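Local atomic coordinates of aminotransferase class-III (Sphaerobacter thermophilus DSM 20745, PDB entry 6K8H), a protein that is an omega-transaminase of the class-III aminotransferase family, built on the fold of PLP-dependent aminotransferases and assembled from two chains. Residues A130-Y141 against A292-F303; A161-G169 against P177-G185. All blocks are in the same frame, centred on the assembly; numbering follows the deposited sequence.

Interaction 1 of 2, residues A130-Y141 against A292-F303; sequences AVMMAIKAARAY and AVGGSAEVMSVF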
loop_
_atom_site.group_PDB
_atom_site.type_symbol
_atom_site.label_atom_id
_atom_site.label_comp_id
_atom_site.label_asym_id
_atom_site.label_seq_id
_atom_site.Cartn_x
_atom_site.Cartn_y
_atom_site.Cartn_z
ATOM N N ALA B 130 1.698 0.292 6.755
ATOM C CA ALA B 130 2.393 0.706 7.971
ATOM C C ALA B 130 2.033 -0.202 9.141
ATOM O O ALA B 130 2.914 -0.674 9.871
ATOM C CB ALA B 130 2.049 2.162 8.288
ATOM N N VAL B 131 0.738 -0.475 9.316
ATOM C CA VAL B 131 0.288 -1.356 10.396
ATOM C C VAL B 131 0.858 -2.757 10.209
ATOM O O VAL B 131 1.326 -3.392 11.166
ATOM C CB VAL B 131 -1.253 -1.376 10.457
ATOM C CG1 VAL B 131 -1.755 -2.431 11.443
ATOM C CG2 VAL B 131 -1.787 0.024 10.839
ATOM N N MET B 132 0.818 -3.265 8.974
ATOM C CA MET B 132 1.369 -4.589 8.714
ATOM C C MET B 132 2.847 -4.643 9.079
ATOM O O MET B 132 3.296 -5.570 9.755
ATOM C CB MET B 132 1.174 -4.962 7.244
ATOM C CG MET B 132 1.880 -6.254 6.868
ATOM S SD MET B 132 1.521 -6.752 5.164
ATOM C CE MET B 132 2.757 -5.835 4.237
ATOM N N MET B 133 3.618 -3.638 8.658
ATOM C CA MET B 133 5.058 -3.690 8.887
ATOM C C MET B 133 5.390 -3.474 10.354
ATOM O O MET B 133 6.403 -3.993 10.829
ATOM C CB MET B 133 5.785 -2.667 8.015
ATOM C CG MET B 133 5.755 -2.976 6.510
ATOM S SD MET B 133 6.100 -4.692 6.039
ATOM C CE MET B 133 7.714 -4.909 6.806
ATOM N N ALA B 134 4.540 -2.759 11.093
ATOM C CA ALA B 134 4.728 -2.661 12.541
ATOM C C ALA B 134 4.524 -4.013 13.205
ATOM O O ALA B 134 5.323 -4.432 14.055
ATOM C CB ALA B 134 3.755 -1.638 13.135
ATOM N N ILE B 135 3.469 -4.720 12.802
ATOM C CA ILE B 135 3.228 -6.063 13.328
ATOM C C ILE B 135 4.394 -6.985 13.006
ATOM O O ILE B 135 4.858 -7.757 13.863
ATOM C CB ILE B 135 1.902 -6.613 12.775
ATOM C CG1 ILE B 135 0.739 -5.914 13.488
ATOM C CG2 ILE B 135 1.858 -8.148 12.918
ATOM C CD1 ILE B 135 -0.583 -5.983 12.737
ATOM N N LYS B 136 4.875 -6.914 11.768
ATOM C CA LYS B 136 6.011 -7.763 11.322
ATOM C C LYS B 136 7.280 -7.408 12.106
ATOM O O LYS B 136 8.008 -8.315 12.498
ATOM C CB LYS B 136 6.156 -7.667 9.804
ATOM C CG LYS B 136 5.048 -8.369 9.032
ATOM C CD LYS B 136 4.977 -8.024 7.569
ATOM C CE LYS B 136 6.295 -8.153 6.842
ATOM N NZ LYS B 136 6.422 -9.447 6.138
ATOM N N ALA B 137 7.514 -6.121 12.341
ATOM C CA ALA B 137 8.686 -5.726 13.109
ATOM C C ALA B 137 8.618 -6.296 14.513
ATOM O O ALA B 137 9.626 -6.783 15.041
ATOM C CB ALA B 137 8.813 -4.201 13.157
ATOM N N ALA B 138 7.431 -6.245 15.131
ATOM C CA ALA B 138 7.274 -6.768 16.483
ATOM C C ALA B 138 7.502 -8.271 16.527
ATOM O O ALA B 138 8.117 -8.787 17.472
ATOM C CB ALA B 138 5.890 -6.424 17.029
ATOM N N ARG B 139 6.994 -8.996 15.532
ATOM C CA ARG B 139 7.283 -10.427 15.469
ATOM C C ARG B 139 8.784 -10.679 15.350
ATOM O O ARG B 139 9.323 -11.571 16.015
ATOM C CB ARG B 139 6.540 -11.082 14.305
ATOM C CG ARG B 139 5.017 -11.183 14.476
ATOM C CD ARG B 139 4.451 -12.399 13.743
ATOM N NE ARG B 139 3.020 -12.270 13.432
ATOM C CZ ARG B 139 2.542 -11.850 12.262
ATOM N NH1 ARG B 139 3.373 -11.506 11.288
ATOM N NH2 ARG B 139 1.233 -11.767 12.063
ATOM N N ALA B 140 9.477 -9.919 14.493
ATOM C CA ALA B 140 10.911 -10.147 14.309
ATOM C C ALA B 140 11.701 -9.772 15.548
ATOM O O ALA B 140 12.741 -10.376 15.833
ATOM C CB ALA B 140 11.437 -9.344 13.112
ATOM N N TYR B 141 11.251 -8.744 16.259
ATOM C CA TYR B 141 11.974 -8.262 17.420
ATOM C C TYR B 141 11.803 -9.220 18.591
ATOM O O TYR B 141 12.780 -9.606 19.239
ATOM C CB TYR B 141 11.476 -6.863 17.794
ATOM C CG TYR B 141 12.220 -6.296 18.964
ATOM C CD1 TYR B 141 13.510 -5.809 18.822
ATOM C CD2 TYR B 141 11.648 -6.291 20.222
ATOM C CE1 TYR B 141 14.218 -5.313 19.916
ATOM C CE2 TYR B 141 12.330 -5.800 21.311
ATOM C CZ TYR B 141 13.612 -5.313 21.159
ATOM O OH TYR B 141 14.268 -4.827 22.266
ATOM N N ALA B 292 3.761 5.118 7.267
ATOM C CA ALA B 292 5.067 5.133 7.910
ATOM C C ALA B 292 4.974 4.346 9.196
ATOM O O ALA B 292 3.948 4.368 9.867
ATOM C CB ALA B 292 5.555 6.564 8.206
ATOM N N VAL B 293 6.049 3.653 9.529
ATOM C CA VAL B 293 6.183 2.982 10.808
ATOM C C VAL B 293 7.449 3.525 11.452
ATOM O O VAL B 293 8.488 3.628 10.792
ATOM C CB VAL B 293 6.228 1.448 10.638
ATOM C CG1 VAL B 293 7.198 1.061 9.532
ATOM C CG2 VAL B 293 6.604 0.777 11.931
ATOM N N GLY B 294 7.351 3.933 12.715
ATOM C CA GLY B 294 8.529 4.460 13.373
ATOM C C GLY B 294 8.491 4.155 14.851
ATOM O O GLY B 294 7.466 3.753 15.403
ATOM N N GLY B 295 9.629 4.375 15.493
ATOM C CA GLY B 295 9.697 4.175 16.929
ATOM C C GLY B 295 11.129 4.163 17.423
ATOM O O GLY B 295 12.007 4.832 16.857
ATOM N N SER B 296 11.336 3.438 18.524
ATOM C CA SER B 296 12.666 3.310 19.098
ATOM C C SER B 296 13.626 2.688 18.091
ATOM O O SER B 296 13.250 1.795 17.314
ATOM C CB SER B 296 12.625 2.497 20.375
ATOM O OG SER B 296 12.266 1.146 20.124
ATOM N N ALA B 297 14.877 3.186 18.102
ATOM C CA ALA B 297 15.935 2.539 17.323
ATOM C C ALA B 297 16.097 1.077 17.712
ATOM O O ALA B 297 16.388 0.231 16.856
ATOM C CB ALA B 297 17.244 3.289 17.505
ATOM N N GLU B 298 15.836 0.757 18.982
ATOM C CA GLU B 298 15.949 -0.621 19.450
ATOM C C GLU B 298 15.045 -1.560 18.651
ATOM O O GLU B 298 15.494 -2.602 18.160
ATOM C CB GLU B 298 15.632 -0.689 20.946
ATOM C CG GLU B 298 15.362 -2.081 21.497
ATOM C CD GLU B 298 16.620 -2.939 21.678
ATOM O OE1 GLU B 298 17.742 -2.430 21.448
ATOM O OE2 GLU B 298 16.480 -4.131 22.048
ATOM N N VAL B 299 13.764 -1.211 18.509
ATOM C CA VAL B 299 12.859 -2.106 17.798
ATOM C C VAL B 299 13.021 -1.953 16.292
ATOM O O VAL B 299 13.040 -2.947 15.555
ATOM C CB VAL B 299 11.401 -1.868 18.239
ATOM C CG1 VAL B 299 10.465 -2.787 17.476
ATOM C CG2 VAL B 299 11.249 -2.063 19.743
ATOM N N MET B 300 13.168 -0.719 15.811
ATOM C CA MET B 300 13.308 -0.516 14.378
ATOM C C MET B 300 14.562 -1.172 13.814
ATOM O O MET B 300 14.650 -1.338 12.595
ATOM C CB MET B 300 13.293 0.983 14.060
ATOM C CG MET B 300 11.959 1.666 14.365
ATOM S SD MET B 300 10.694 1.185 13.186
ATOM C CE MET B 300 11.389 1.943 11.713
ATOM N N SER B 301 15.515 -1.581 14.664
ATOM C CA SER B 301 16.730 -2.229 14.168
ATOM C C SER B 301 16.463 -3.543 13.436
ATOM O O SER B 301 17.342 -4.011 12.707
ATOM C CB SER B 301 17.704 -2.472 15.320
ATOM O OG SER B 301 17.158 -3.412 16.219
ATOM N N VAL B 302 15.279 -4.145 13.592
ATOM C CA VAL B 302 14.956 -5.346 12.819
ATOM C C VAL B 302 14.983 -5.067 11.320
ATOM O O VAL B 302 15.102 -5.999 10.517
ATOM C CB VAL B 302 13.585 -5.932 13.240
ATOM C CG1 VAL B 302 13.578 -6.225 14.730
ATOM C CG2 VAL B 302 12.436 -4.986 12.870
ATOM N N PHE B 303 14.868 -3.797 10.920
ATOM C CA PHE B 303 14.888 -3.401 9.517
ATOM C C PHE B 303 16.277 -3.031 8.997
ATOM O O PHE B 303 16.449 -2.878 7.780
ATOM C CB PHE B 303 13.982 -2.192 9.310
ATOM C CG PHE B 303 12.532 -2.462 9.547
ATOM C CD1 PHE B 303 11.830 -3.348 8.742
ATOM C CD2 PHE B 303 11.854 -1.796 10.557
ATOM C CE1 PHE B 303 10.482 -3.572 8.957
ATOM C CE2 PHE B 303 10.504 -2.016 10.771
ATOM C CZ PHE B 303 9.822 -2.908 9.968
#
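Ala137 presses its methyl against two side chains: CB lies 3.7 Å from Val302 CG2 and 3.6 Å from Phe303 CZ. The Phe303 ring reaches the helix with its far end, its edge turned in plane to the carbonyl oxygen of Met133, while Met133, bent at chi2 and chi3, curls CE to 3.8 Å from Phe303 CE1. Toward the helix start, Ala134 CB meets Val293 CG2 at 3.9 Å. There the backbones are close, with Ala130 CB 3.3 Å from Ala292 O.

Toward the other end, Tyr141 has CG anti to its backbone N (chi1 -178°), which lays the ring across Val299: CG2 sits over the ring centre in a CH-pi contact, 6° off the normal. The same ring offers its edge to Glu298, with carboxylate and ring planes nearly perpendicular (86°); OE2 is modelled 2.3 Å from Tyr141 OH, too short for an ordinary hydrogen bond and therefore doubtful.

This is helix-on-sheet packing in the PLP-binding domain of the class-III fold, the Ala130 side chain about 7 Å from bound (5-hydroxy-4,6-dimethylpyridin-3-yl)methyl dihydrogen phosphate. Strand 291-295 lies between strands 120-124 and 277-281 in the seven-stranded sheet; Ala134 also touches Ile253, and Val131 touches Ala279.

Interaction 2 of 2, residues A161-G169 against P177-G185; sequences AEVSTQSSG and PVATPYTGG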
loop_
_atom_site.group_PDB
_atom_site.type_symbol
_atom_site.label_atom_id
_atom_site.label_comp_id
_atom_site.label_asym_id
_atom_site.label_seq_id
_atom_site.Cartn_x
_atom_site.Cartn_y
_atom_site.Cartn_z
ATOM N N ALA B 161 -4.612 -7.569 11.381
ATOM C CA ALA B 161 -5.041 -6.305 11.968
ATOM C C ALA B 161 -6.545 -6.082 11.870
ATOM O O ALA B 161 -7.096 -5.287 12.640
ATOM C CB ALA B 161 -4.303 -5.145 11.296
ATOM N N GLU B 162 -7.230 -6.772 10.963
ATOM C CA GLU B 162 -8.643 -6.511 10.757
ATOM C C GLU B 162 -9.564 -7.465 11.521
ATOM O O GLU B 162 -10.788 -7.256 11.502
ATOM C CB GLU B 162 -8.961 -6.543 9.258
ATOM C CG GLU B 162 -8.888 -7.916 8.656
ATOM C CD GLU B 162 -9.282 -7.941 7.196
ATOM O OE1 GLU B 162 -9.515 -6.858 6.618
ATOM O OE2 GLU B 162 -9.350 -9.045 6.622
ATOM N N VAL B 163 -9.021 -8.466 12.227
ATOM C CA VAL B 163 -9.871 -9.371 13.004
ATOM C C VAL B 163 -10.710 -8.560 13.986
ATOM O O VAL B 163 -10.202 -7.656 14.654
ATOM C CB VAL B 163 -9.012 -10.424 13.730
ATOM C CG1 VAL B 163 -9.812 -11.096 14.850
ATOM C CG2 VAL B 163 -8.503 -11.471 12.758
ATOM N N SER B 164 -12.017 -8.842 14.036
ATOM C CA SER B 164 -12.946 -8.159 14.942
ATOM C C SER B 164 -13.046 -6.656 14.663
ATOM O O SER B 164 -13.327 -5.873 15.574
ATOM C CB SER B 164 -12.598 -8.405 16.418
ATOM O OG SER B 164 -12.789 -9.763 16.768
ATOM N N THR B 165 -12.821 -6.221 13.416
ATOM C CA THR B 165 -13.066 -4.813 13.093
ATOM C C THR B 165 -14.518 -4.443 13.392
ATOM O O THR B 165 -14.806 -3.353 13.897
ATOM C CB THR B 165 -12.744 -4.522 11.628
ATOM O OG1 THR B 165 -11.344 -4.687 11.392
ATOM C CG2 THR B 165 -13.145 -3.089 11.279
ATOM N N GLN B 166 -15.438 -5.349 13.099
ATOM C CA GLN B 166 -16.810 -5.264 13.576
ATOM C C GLN B 166 -16.967 -6.283 14.698
ATOM O O GLN B 166 -16.811 -7.488 14.472
ATOM C CB GLN B 166 -17.805 -5.519 12.440
ATOM C CG GLN B 166 -19.156 -5.982 12.924
ATOM C CD GLN B 166 -20.268 -5.636 11.969
ATOM O OE1 GLN B 166 -20.061 -4.908 10.995
ATOM N NE2 GLN B 166 -21.463 -6.159 12.241
ATOM N N SER B 167 -17.236 -5.797 15.904
ATOM C CA SER B 167 -17.451 -6.680 17.043
ATOM C C SER B 167 -18.617 -7.633 16.765
ATOM O O SER B 167 -19.595 -7.278 16.099
ATOM C CB SER B 167 -17.718 -5.863 18.309
ATOM O OG SER B 167 -17.823 -6.710 19.437
ATOM N N SER B 168 -18.488 -8.870 17.268
ATOM C CA SER B 168 -19.638 -9.770 17.338
ATOM C C SER B 168 -20.818 -9.153 18.074
ATOM O O SER B 168 -21.969 -9.517 17.807
ATOM C CB SER B 168 -19.225 -11.098 17.977
ATOM O OG SER B 168 -19.195 -11.003 19.390
ATOM N N GLY B 169 -20.570 -8.234 19.004
ATOM C CA GLY B 169 -21.628 -7.635 19.810
ATOM C C GLY B 169 -21.711 -8.158 21.229
ATOM O O GLY B 169 -22.161 -7.428 22.110
ATOM N N PRO B 177 -14.055 -10.426 24.645
ATOM C CA PRO B 177 -14.515 -10.253 23.263
ATOM C C PRO B 177 -14.170 -11.469 22.413
ATOM O O PRO B 177 -13.277 -12.252 22.738
ATOM C CB PRO B 177 -13.766 -8.997 22.790
ATOM C CG PRO B 177 -13.414 -8.268 24.049
ATOM C CD PRO B 177 -13.118 -9.361 25.040
ATOM N N VAL B 178 -14.914 -11.623 21.306
ATOM C CA VAL B 178 -14.782 -12.743 20.373
ATOM C C VAL B 178 -13.925 -12.320 19.186
ATOM O O VAL B 178 -14.086 -11.211 18.657
ATOM C CB VAL B 178 -16.170 -13.221 19.885
ATOM C CG1 VAL B 178 -16.035 -14.239 18.745
ATOM C CG2 VAL B 178 -16.983 -13.807 21.027
ATOM N N ALA B 179 -13.059 -13.235 18.743
ATOM C CA ALA B 179 -12.252 -12.981 17.535
ATOM C C ALA B 179 -13.191 -13.322 16.378
ATOM O O ALA B 179 -13.469 -14.505 16.172
ATOM C CB ALA B 179 -11.028 -13.858 17.532
ATOM N N THR B 180 -13.654 -12.303 15.663
ATOM C CA THR B 180 -14.677 -12.512 14.615
ATOM C C THR B 180 -14.116 -12.138 13.245
ATOM O O THR B 180 -13.365 -11.154 13.145
ATOM C CB THR B 180 -15.943 -11.701 14.914
ATOM O OG1 THR B 180 -16.162 -11.681 16.323
ATOM C CG2 THR B 180 -17.168 -12.268 14.238
ATOM N N PRO B 181 -14.493 -12.863 12.180
ATOM C CA PRO B 181 -13.975 -12.547 10.845
ATOM C C PRO B 181 -14.545 -11.244 10.314
ATOM O O PRO B 181 -15.740 -10.966 10.432
ATOM C CB PRO B 181 -14.439 -13.733 9.994
ATOM C CG PRO B 181 -15.649 -14.228 10.680
ATOM C CD PRO B 181 -15.443 -13.986 12.155
ATOM N N TYR B 182 -13.681 -10.468 9.678
ATOM C CA TYR B 182 -14.105 -9.272 8.963
ATOM C C TYR B 182 -14.199 -9.502 7.461
ATOM O O TYR B 182 -14.945 -8.790 6.783
ATOM C CB TYR B 182 -13.128 -8.116 9.255
ATOM C CG TYR B 182 -13.537 -6.772 8.683
ATOM C CD1 TYR B 182 -14.769 -6.207 8.999
ATOM C CD2 TYR B 182 -12.684 -6.064 7.845
ATOM C CE1 TYR B 182 -15.147 -4.983 8.480
ATOM C CE2 TYR B 182 -13.054 -4.848 7.319
ATOM C CZ TYR B 182 -14.290 -4.312 7.643
ATOM O OH TYR B 182 -14.667 -3.102 7.125
ATOM N N THR B 183 -13.473 -10.483 6.932
ATOM C CA THR B 183 -13.502 -10.818 5.516
ATOM C C THR B 183 -13.921 -12.280 5.367
ATOM O O THR B 183 -13.739 -13.093 6.279
ATOM C CB THR B 183 -12.132 -10.551 4.866
ATOM O OG1 THR B 183 -12.206 -10.723 3.440
ATOM C CG2 THR B 183 -11.075 -11.485 5.439
ATOM N N GLY B 184 -14.515 -12.609 4.223
ATOM C CA GLY B 184 -14.992 -13.968 4.016
ATOM C C GLY B 184 -13.842 -14.958 3.888
ATOM O O GLY B 184 -12.784 -14.652 3.338
ATOM N N GLY B 185 -14.062 -16.166 4.411
ATOM C CA GLY B 185 -13.060 -17.207 4.319
ATOM C C GLY B 185 -11.853 -17.028 5.210
ATOM O O GLY B 185 -10.816 -17.630 4.933
HETATM O O HOH W 1 -15.121 -8.249 12.152
HETATM O O HOH W 2 -16.070 -9.219 18.806
HETATM O O HOH W 3 -17.378 -9.700 21.244
#
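A type II beta turn, Glu162 to Thr165, starts where the short helix 159-162 runs out and docks on the irregular segment 177-185, in the connection that runs from strand 146-150 to strand 194-197 of the seven-stranded sheet. Ser164 makes both direct hydrogen bonds between the segments. Its backbone N donates to Thr180 O at 2.8 Å, in the carbonyl plane, and its hydroxyl donates to Val178 O at 2.7 Å, also in plane and on a lone pair. A chi1 of -67° keeps OG on the backbone N side, where both donors face 177-185 and take carbonyls two positions apart.

Next to Ser164 in the turn, Val163 CG1 rests 4.0 Å from Ala179 CB. Tyr182 closes the other end: Thr165 CB lies over one ring face, 3.8 Å from the centroid and 14° off the normal, while the Glu162 carboxylate comes to the ring edge, its plane turned 77° from the ring, with OE1 3.5 Å from Tyr182 CD2. Thr165 is fixed in that position by its own turn, since N and OG1 both donate to Glu162 O from the same face of its plane. Near Ser168, two waters bridge the segments: one links Ser168 N to Val178 O, another joins Ser168 OG and Val178 N.

Val178 O thus receives Ser164 OG and a water, with Thr180 OG1 adding a longer contact from above the carbonyl plane, which together would probably polarise this carbonyl. Glu162 OE2 forms a salt bridge with Lys136 of the second subunit, so the carboxylate beside Tyr182 probably stays ionised and ties the turn to the dimer interface.

The two contacts have centres about 24 Å apart, and interaction 2 is nested in the chain between the two segments of interaction 1. Helix 127-142 connects them directly: Val131 CG1 and Ile135 CD1, on a side of the helix other than the one facing 292-303, pack on Ala161 CB at 3.7 Å and 4.1 Å. Interaction 1 lies by strand 291-295 near one end of the seven-stranded sheet, whereas Val163, Ser164 and Ala179 of interaction 2 touch strand 194-197, outermost at the other. Both also meet the second subunit, and the intersubunit salt bridge of Glu162 joins the helix of interaction 1 to the turn of interaction 2 across the dimer.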